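PDB 2Y2W: arabinofuranosidase from Bifidobacterium longum, which hydrolyses terminal alpha-L-arabinofuranosyl bonds of arabinan and arabinoxylan, working inside the cell as a family 51 glycoside hydrolase in plant cell-wall breakdown. Local coordinates for residues A57-R62 against T394-C399; I207-I212 against E249-G254; A335-E340 against V402-R407. All coordinates share one frame; numbering follows the deposited sequence.

Interaction 1. Residues A57-R62 against T394-C399; sequences ADVPPR and TLLKHC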
loop_
_atom_site.group_PDB
_atom_site.type_symbol
_atom_site.label_atom_id
_atom_site.label_comp_id
_atom_site.label_asym_id
_atom_site.label_seq_id
_atom_site.Cartn_x
_atom_site.Cartn_y
_atom_site.Cartn_z
ATOM N N ALA D 57 7.418 41.695 -3.029
ATOM C CA ALA D 57 7.325 41.097 -1.695
ATOM C C ALA D 57 8.608 41.331 -0.904
ATOM O O ALA D 57 9.620 41.762 -1.459
ATOM C CB ALA D 57 7.064 39.604 -1.805
ATOM N N ASP D 58 8.554 41.049 0.397
ATOM C CA ASP D 58 9.760 40.942 1.211
ATOM C C ASP D 58 10.494 39.671 0.799
ATOM O O ASP D 58 9.873 38.617 0.640
ATOM C CB ASP D 58 9.412 40.900 2.704
ATOM C CG ASP D 58 8.577 39.682 3.082
ATOM O OD1 ASP D 58 7.538 39.438 2.431
ATOM O OD2 ASP D 58 8.962 38.969 4.034
ATOM N N VAL D 59 11.806 39.771 0.605
ATOM C CA VAL D 59 12.587 38.628 0.137
ATOM C C VAL D 59 12.708 37.544 1.216
ATOM O O VAL D 59 13.240 37.801 2.300
ATOM C CB VAL D 59 13.982 39.043 -0.422
ATOM C CG1 VAL D 59 14.722 39.952 0.552
ATOM C CG2 VAL D 59 14.821 37.813 -0.771
ATOM N N PRO D 60 12.194 36.331 0.922
ATOM C CA PRO D 60 12.321 35.210 1.852
ATOM C C PRO D 60 13.758 34.688 1.901
ATOM O O PRO D 60 14.388 34.538 0.856
ATOM C CB PRO D 60 11.379 34.154 1.264
ATOM C CG PRO D 60 11.310 34.468 -0.186
ATOM C CD PRO D 60 11.477 35.952 -0.312
ATOM N N PRO D 61 14.287 34.442 3.112
ATOM C CA PRO D 61 15.623 33.861 3.258
ATOM C C PRO D 61 15.760 32.444 2.689
ATOM O O PRO D 61 16.874 32.017 2.388
ATOM C CB PRO D 61 15.829 33.841 4.775
ATOM C CG PRO D 61 14.975 34.941 5.276
ATOM C CD PRO D 61 13.761 34.925 4.403
ATOM N N ARG D 62 14.639 31.735 2.540
ATOM C CA ARG D 62 14.642 30.359 2.031
ATOM C C ARG D 62 14.853 30.275 0.522
ATOM O O ARG D 62 15.094 29.191 -0.018
ATOM C CB ARG D 62 13.350 29.631 2.409
ATOM C CG ARG D 62 13.293 29.159 3.847
ATOM C CD ARG D 62 12.356 27.976 3.969
ATOM N NE ARG D 62 12.107 27.611 5.359
ATOM C CZ ARG D 62 10.939 27.750 5.978
ATOM N NH1 ARG D 62 9.885 28.244 5.333
ATOM N NH2 ARG D 62 10.823 27.386 7.245
ATOM N N THR D 394 14.483 36.011 -11.887
ATOM C CA THR D 394 13.080 35.616 -12.062
ATOM C C THR D 394 12.476 35.147 -10.738
ATOM O O THR D 394 11.311 35.436 -10.441
ATOM C CB THR D 394 12.918 34.519 -13.145
ATOM O OG1 THR D 394 13.458 34.991 -14.384
ATOM C CG2 THR D 394 11.448 34.160 -13.359
ATOM N N LEU D 395 13.279 34.435 -9.948
ATOM C CA LEU D 395 12.857 33.974 -8.628
ATOM C C LEU D 395 12.582 35.154 -7.702
ATOM O O LEU D 395 11.573 35.170 -6.994
ATOM C CB LEU D 395 13.905 33.036 -8.013
ATOM C CG LEU D 395 14.016 31.603 -8.549
ATOM C CD1 LEU D 395 15.311 30.964 -8.075
ATOM C CD2 LEU D 395 12.817 30.748 -8.148
ATOM N N LEU D 396 13.476 36.141 -7.726
ATOM C CA LEU D 396 13.315 37.364 -6.939
ATOM C C LEU D 396 12.147 38.217 -7.439
ATOM O O LEU D 396 11.435 38.828 -6.641
ATOM C CB LEU D 396 14.615 38.176 -6.920
ATOM C CG LEU D 396 15.749 37.667 -6.023
ATOM C CD1 LEU D 396 17.079 38.290 -6.411
ATOM C CD2 LEU D 396 15.451 37.933 -4.555
ATOM N N LYS D 397 11.943 38.238 -8.757
ATOM C CA LYS D 397 10.816 38.961 -9.358
ATOM C C LYS D 397 9.466 38.319 -9.040
ATOM O O LYS D 397 8.422 38.957 -9.182
ATOM C CB LYS D 397 10.999 39.102 -10.871
ATOM C CG LYS D 397 11.654 40.413 -11.296
ATOM C CD LYS D 397 12.314 40.327 -12.676
ATOM C CE LYS D 397 11.371 40.728 -13.804
ATOM N NZ LYS D 397 10.335 39.695 -14.086
ATOM N N HIS D 398 9.496 37.061 -8.608
ATOM C CA HIS D 398 8.278 36.338 -8.245
ATOM C C HIS D 398 8.356 35.717 -6.847
ATOM O O HIS D 398 7.709 34.704 -6.573
ATOM C CB HIS D 398 7.952 35.271 -9.298
ATOM C CG HIS D 398 7.638 35.832 -10.650
ATOM N ND1 HIS D 398 6.401 36.349 -10.972
ATOM C CD2 HIS D 398 8.400 35.963 -11.762
ATOM C CE1 HIS D 398 6.415 36.773 -12.224
ATOM N NE2 HIS D 398 7.616 36.549 -12.726
ATOM N N CYS D 399 9.130 36.338 -5.959
ATOM C CA CYS D 399 9.288 35.825 -4.598
ATOM C C CYS D 399 8.094 36.152 -3.695
ATOM O O CYS D 399 8.162 35.998 -2.479
ATOM C CB CYS D 399 10.617 36.283 -3.978
ATOM S SG CYS D 399 10.680 37.988 -3.386
#
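Pro60 sets its CD carbon against the CB–SG end of Cys399, and this is the tight part of the contact. Pro60 CD sits 3.8 Å from Cys399 SG and equally close to Cys399 CB, so the ring carbon covers the CB–SG bond rather than meeting the sulfur alone. What brings the sulfur here is the first torsion of the cysteine: at chi1 77°, SG stands between its own backbone N and carbonyl carbon and leans toward the incoming chain, where Val59 CA is 4.1 Å from it. Cys399 therefore supplies most of the buried surface on its side. A second point of touch lies deeper along the helix end, where one methyl meets one methyl: Val59 CG2 is 3.8 Å from Leu396 CD2, the two branches meeting at a slant. Leu396 also packs on Leu63 and on Val469 of strand 462-473.

In the fold, this is where two domains share a boundary. Helix 382-397 is the last helix before the final strand of the (beta/alpha)8 barrel, while strand 57-58 belongs to the mixed beta sheet of the other domain, pairing with strand 444-456; residues 59-62 then lead into the first barrel strand.

Toward Ala57 and Asp58 the packing thins. Ala57 CB approaches the carbonyl of Cys399, at 3.8 Å from Cys399 O, but is 4.3 Å from Cys399 SG. Asp58 is exposed; its CB starts away from the helix end, but the carboxylate swings back. No hydrogen bond joins the two segments directly; instead Arg403 bridges this more open side, NH1 bonding to both Asp58 O and Cys399 O while NH2 takes the Asp58 carboxylate in a salt bridge.

Interaction 2. Residues I207-I212 against E249-G254; sequences IKMWCI and ELVACG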
loop_
_atom_site.group_PDB
_atom_site.type_symbol
_atom_site.label_atom_id
_atom_site.label_comp_id
_atom_site.label_asym_id
_atom_site.label_seq_id
_atom_site.Cartn_x
_atom_site.Cartn_y
_atom_site.Cartn_z
ATOM N N ILE D 207 12.991 20.345 13.042
ATOM C CA ILE D 207 12.860 20.402 11.593
ATOM C C ILE D 207 11.422 20.788 11.233
ATOM O O ILE D 207 10.481 20.032 11.484
ATOM C CB ILE D 207 13.309 19.079 10.931
ATOM C CG1 ILE D 207 14.785 18.821 11.255
ATOM C CG2 ILE D 207 13.072 19.118 9.417
ATOM C CD1 ILE D 207 15.321 17.477 10.797
ATOM N N LYS D 208 11.276 21.989 10.674
ATOM C CA LYS D 208 9.980 22.563 10.302
ATOM C C LYS D 208 9.497 22.113 8.929
ATOM O O LYS D 208 8.358 21.662 8.778
ATOM C CB LYS D 208 10.062 24.091 10.304
ATOM C CG LYS D 208 9.508 24.774 11.537
ATOM C CD LYS D 208 9.632 26.289 11.392
ATOM C CE LYS D 208 8.811 27.026 12.436
ATOM N NZ LYS D 208 8.845 28.500 12.214
ATOM N N MET D 209 10.368 22.252 7.932
ATOM C CA MET D 209 10.005 22.027 6.539
ATOM C C MET D 209 10.310 20.594 6.094
ATOM O O MET D 209 11.452 20.132 6.184
ATOM C CB MET D 209 10.712 23.048 5.642
ATOM C CG MET D 209 10.061 23.266 4.293
ATOM S SD MET D 209 10.764 24.704 3.469
ATOM C CE MET D 209 10.022 24.568 1.845
ATOM N N TRP D 210 9.272 19.909 5.618
ATOM C CA TRP D 210 9.365 18.510 5.209
ATOM C C TRP D 210 8.849 18.310 3.791
ATOM O O TRP D 210 7.811 18.861 3.417
ATOM C CB TRP D 210 8.559 17.613 6.154
ATOM C CG TRP D 210 9.078 17.539 7.557
ATOM C CD1 TRP D 210 9.057 18.531 8.494
ATOM C CD2 TRP D 210 9.668 16.399 8.196
ATOM N NE1 TRP D 210 9.614 18.087 9.668
ATOM C CE2 TRP D 210 9.994 16.782 9.513
ATOM C CE3 TRP D 210 9.956 15.092 7.781
ATOM C CZ2 TRP D 210 10.590 15.907 10.419
ATOM C CZ3 TRP D 210 10.549 14.224 8.681
ATOM C CH2 TRP D 210 10.860 14.636 9.986
ATOM N N CYS D 211 9.572 17.512 3.011
ATOM C CA CYS D 211 9.129 17.127 1.676
ATOM C C CYS D 211 8.523 15.727 1.690
ATOM O O CYS D 211 9.206 14.742 1.985
ATOM C CB CYS D 211 10.283 17.200 0.675
ATOM S SG CYS D 211 10.974 18.846 0.499
ATOM N N ILE D 212 7.232 15.653 1.380
ATOM C CA ILE D 212 6.520 14.385 1.363
ATOM C C ILE D 212 6.760 13.682 0.027
ATOM O O ILE D 212 6.012 13.861 -0.940
ATOM C CB ILE D 212 5.012 14.575 1.663
ATOM C CG1 ILE D 212 4.832 15.404 2.940
ATOM C CG2 ILE D 212 4.317 13.227 1.818
ATOM C CD1 ILE D 212 3.507 16.111 3.046
ATOM N N GLU D 249 5.729 22.676 8.263
ATOM C CA GLU D 249 5.470 23.249 6.948
ATOM C C GLU D 249 5.765 22.187 5.891
ATOM O O GLU D 249 6.916 21.807 5.684
ATOM C CB GLU D 249 6.306 24.515 6.738
ATOM C CG GLU D 249 6.079 25.575 7.819
ATOM C CD GLU D 249 6.949 26.811 7.655
ATOM O OE1 GLU D 249 8.123 26.676 7.246
ATOM O OE2 GLU D 249 6.452 27.922 7.953
ATOM N N LEU D 250 4.712 21.709 5.231
ATOM C CA LEU D 250 4.790 20.494 4.417
ATOM C C LEU D 250 4.730 20.736 2.911
ATOM O O LEU D 250 3.893 21.500 2.423
ATOM C CB LEU D 250 3.701 19.508 4.846
ATOM C CG LEU D 250 3.698 19.151 6.336
ATOM C CD1 LEU D 250 2.428 18.408 6.715
ATOM C CD2 LEU D 250 4.934 18.348 6.726
ATOM N N VAL D 251 5.623 20.058 2.192
ATOM C CA VAL D 251 5.774 20.225 0.745
ATOM C C VAL D 251 5.264 18.999 -0.011
ATOM O O VAL D 251 5.709 17.876 0.240
ATOM C CB VAL D 251 7.256 20.475 0.345
ATOM C CG1 VAL D 251 7.359 20.892 -1.118
ATOM C CG2 VAL D 251 7.900 21.521 1.245
ATOM N N ALA D 252 4.331 19.228 -0.932
ATOM C CA ALA D 252 3.851 18.187 -1.836
ATOM C C ALA D 252 4.640 18.220 -3.133
ATOM O O ALA D 252 5.041 19.292 -3.592
ATOM C CB ALA D 252 2.376 18.369 -2.121
ATOM N N CYS D 253 4.865 17.041 -3.713
ATOM C CA CYS D 253 5.523 16.922 -5.012
ATOM C C CYS D 253 4.660 17.555 -6.093
ATOM O O CYS D 253 3.461 17.285 -6.180
ATOM C CB CYS D 253 5.776 15.455 -5.373
ATOM S SG CYS D 253 6.850 14.534 -4.254
ATOM N N GLY D 254 5.275 18.411 -6.901
ATOM C CA GLY D 254 4.615 18.974 -8.067
ATOM C C GLY D 254 5.130 18.256 -9.292
ATOM O O GLY D 254 5.277 17.032 -9.285
#
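With chi1 at -158° and the rest of its chain extended, Met209 reaches out on the barrel side and crosses at a slant to Val251, and its CE methyl ends 3.8 Å from Val251 CG2. Val251 meets it halfway: chi1 of -170° puts CG1 opposite the backbone N and leaves CG2 on the side of the neighbouring strand. These are the fourth and fifth strands of the (beta/alpha)8 barrel, parallel and joined through helix 227-244 as a beta-alpha-beta unit.

Their backbones are held in register by four hydrogen bonds. Glu249 N to Lys208 O is almost straight (178°), and Val251 N to Trp210 O measures 2.8 Å. Trp210 N to Glu249 O and Ile212 N to Val251 O complete the set.

Met209, Cys211 and Val251 face the barrel interior. Trp210, Ile212 and Leu250 point the other way, into the helical layer: Leu250 CD2 is 3.7 Å from Trp210 CB, and Ile212 CD1 slants across to Leu250 CB at 3.8 Å. The indole itself leads off toward helix 174-185, fixed in its rotation by Trp210 NE1 bonding to Ile207 O (2.8 Å) and by Ile207 CG2 lying over one face near its rim.

At the N-terminal end, Glu249 turns to Arg62 for its salt bridge. At the other end, close to Asn214 and Glu215 of the probable arabinose site, Cys253 SG comes to 3.5 Å from Ile212 O.

Interaction 3. Residues A335-E340 against V402-R407; sequences ALSFDE and VRSASR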
loop_
_atom_site.group_PDB
_atom_site.type_symbol
_atom_site.label_atom_id
_atom_site.label_comp_id
_atom_site.label_asym_id
_atom_site.label_seq_id
_atom_site.Cartn_x
_atom_site.Cartn_y
_atom_site.Cartn_z
ATOM N N ALA D 335 2.195 28.353 -1.048
ATOM C CA ALA D 335 3.400 28.947 -1.624
ATOM C C ALA D 335 4.128 27.952 -2.529
ATOM O O ALA D 335 3.940 26.737 -2.416
ATOM C CB ALA D 335 4.324 29.455 -0.527
ATOM N N LEU D 336 4.951 28.479 -3.428
ATOM C CA LEU D 336 5.735 27.654 -4.337
ATOM C C LEU D 336 7.119 27.389 -3.770
ATOM O O LEU D 336 7.732 28.272 -3.158
ATOM C CB LEU D 336 5.849 28.323 -5.709
ATOM C CG LEU D 336 4.825 27.989 -6.800
ATOM C CD1 LEU D 336 3.379 28.214 -6.353
ATOM C CD2 LEU D 336 5.129 28.795 -8.053
ATOM N N SER D 337 7.602 26.167 -3.977
ATOM C CA SER D 337 8.927 25.761 -3.523
ATOM C C SER D 337 9.747 25.201 -4.681
ATOM O O SER D 337 9.615 24.027 -5.040
ATOM C CB SER D 337 8.815 24.729 -2.396
ATOM O OG SER D 337 10.093 24.373 -1.892
ATOM N N PHE D 338 10.591 26.048 -5.267
ATOM C CA PHE D 338 11.499 25.632 -6.335
ATOM C C PHE D 338 12.677 24.833 -5.778
ATOM O O PHE D 338 13.833 25.248 -5.881
ATOM C CB PHE D 338 11.990 26.850 -7.125
ATOM C CG PHE D 338 11.330 27.009 -8.462
ATOM C CD1 PHE D 338 10.110 27.665 -8.579
ATOM C CD2 PHE D 338 11.931 26.500 -9.610
ATOM C CE1 PHE D 338 9.500 27.811 -9.820
ATOM C CE2 PHE D 338 11.330 26.641 -10.854
ATOM C CZ PHE D 338 10.113 27.298 -10.961
ATOM N N ASP D 339 12.371 23.670 -5.206
ATOM C CA ASP D 339 13.347 22.903 -4.434
ATOM C C ASP D 339 14.364 22.114 -5.264
ATOM O O ASP D 339 15.276 21.497 -4.710
ATOM C CB ASP D 339 12.659 22.018 -3.378
ATOM C CG ASP D 339 11.574 21.121 -3.957
ATOM O OD1 ASP D 339 11.418 21.058 -5.195
ATOM O OD2 ASP D 339 10.871 20.473 -3.152
ATOM N N GLU D 340 14.207 22.136 -6.584
ATOM C CA GLU D 340 15.239 21.642 -7.494
ATOM C C GLU D 340 15.315 22.522 -8.738
ATOM O O GLU D 340 14.472 22.428 -9.630
ATOM C CB GLU D 340 15.001 20.172 -7.867
ATOM C CG GLU D 340 15.516 19.177 -6.831
ATOM C CD GLU D 340 15.483 17.734 -7.305
ATOM O OE1 GLU D 340 15.771 17.477 -8.496
ATOM O OE2 GLU D 340 15.178 16.850 -6.477
ATOM N N VAL D 402 6.816 32.434 -4.746
ATOM C CA VAL D 402 7.923 31.507 -4.533
ATOM C C VAL D 402 8.667 31.920 -3.264
ATOM O O VAL D 402 9.541 32.789 -3.288
ATOM C CB VAL D 402 8.884 31.454 -5.750
ATOM C CG1 VAL D 402 10.026 30.472 -5.496
ATOM C CG2 VAL D 402 8.126 31.068 -7.014
ATOM N N ARG D 403 8.300 31.295 -2.151
ATOM C CA ARG D 403 8.875 31.637 -0.854
ATOM C C ARG D 403 10.041 30.721 -0.468
ATOM O O ARG D 403 10.640 30.881 0.595
ATOM C CB ARG D 403 7.790 31.637 0.229
ATOM C CG ARG D 403 6.612 32.583 -0.040
ATOM C CD ARG D 403 7.017 34.057 -0.076
ATOM N NE ARG D 403 7.674 34.493 1.157
ATOM C CZ ARG D 403 8.096 35.732 1.390
ATOM N NH1 ARG D 403 7.930 36.683 0.480
ATOM N NH2 ARG D 403 8.683 36.022 2.543
ATOM N N SER D 404 10.357 29.766 -1.339
ATOM C CA SER D 404 11.490 28.867 -1.135
ATOM C C SER D 404 12.065 28.385 -2.457
ATOM O O SER D 404 11.328 28.135 -3.409
ATOM C CB SER D 404 11.087 27.665 -0.282
ATOM O OG SER D 404 12.217 26.868 0.022
ATOM N N ALA D 405 13.388 28.259 -2.501
ATOM C CA ALA D 405 14.087 27.707 -3.655
ATOM C C ALA D 405 15.354 26.976 -3.214
ATOM O O ALA D 405 16.106 27.470 -2.372
ATOM C CB ALA D 405 14.416 28.802 -4.664
ATOM N N SER D 406 15.577 25.794 -3.781
ATOM C CA SER D 406 16.763 25.008 -3.469
ATOM C C SER D 406 17.547 24.702 -4.733
ATOM O O SER D 406 17.070 23.970 -5.603
ATOM C CB SER D 406 16.391 23.704 -2.756
ATOM O OG SER D 406 15.470 23.930 -1.706
ATOM N N ARG D 407 18.745 25.273 -4.834
ATOM C CA ARG D 407 19.610 25.026 -5.980
ATOM C C ARG D 407 20.256 23.650 -5.859
ATOM O O ARG D 407 20.799 23.297 -4.810
ATOM C CB ARG D 407 20.680 26.110 -6.111
ATOM C CG ARG D 407 21.296 26.170 -7.503
ATOM C CD ARG D 407 22.749 26.602 -7.463
ATOM N NE ARG D 407 23.437 26.270 -8.711
ATOM C CZ ARG D 407 24.003 25.094 -8.973
ATOM N NH1 ARG D 407 23.970 24.111 -8.080
ATOM N NH2 ARG D 407 24.601 24.893 -10.139
HETATM O O HOH W 1 13.066 25.173 -1.885
#
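Leu336 pairs with Val402, yet Ser337 pairs with Ser404: one residue, Arg403, is extra, and the parallel strands carry a beta bulge. Leu336 O takes only a weak bond from Arg403 N (3.2 Å) there. Beyond it the pairing tightens, with Phe338 N to Ser404 O and then Ser406 N to Phe338 O at 2.8 Å, while Phe338 itself centres an inverse gamma turn.

On the barrel-interior face a single water is gripped by three hydroxyls, Ser404 OG and Ser406 OG at 2.7 Å each and Ser337 OG at 3.1 Å. The opposite face is apolar. Val402 straddles two neighbours: CG2 presses on Leu336 CB (3.8 Å), while CG1, opposite the backbone N at chi1 -180°, comes within 4.2 Å of Phe338 CD1. Cut back to alanine, Val402 would lose both methyls, which would probably leave Leu336 CB and CD2 without their mate and take away one of the Phe338 ring's several neighbours.

Just past the pairing stands Glu340, the probable nucleophile, bonded to Tyr286 and Arg109. Strand 280-287 flanks the pair beyond 335-340, and helix 307-327 covers Leu336 and Phe338, Phe313 meeting the latter ring edge-to-face.

Interactions 2 and 3 are core contacts between neighbouring strands of the same barrel, and they meet across its interior, where Met209 CE lies 3.7 Å from both Ser337 OG and Ser404 OG. Interaction 1 is only partly buried and sits at the barrel's edge against the second domain; it relies on apolar touches between side chains, whereas the other two are built on backbone hydrogen bonds. Interaction 2 keeps a regular register and a mainly apolar inner face with Glu249 at its N-terminal end, but interaction 3 is bulged, with one water held among serine hydroxyls on its inner face. Residues 57-62 tie all three together: Arg62 O probably bonds to Ala405 N of interaction 3, and Arg62 CD packs on Met209 SD of interaction 2.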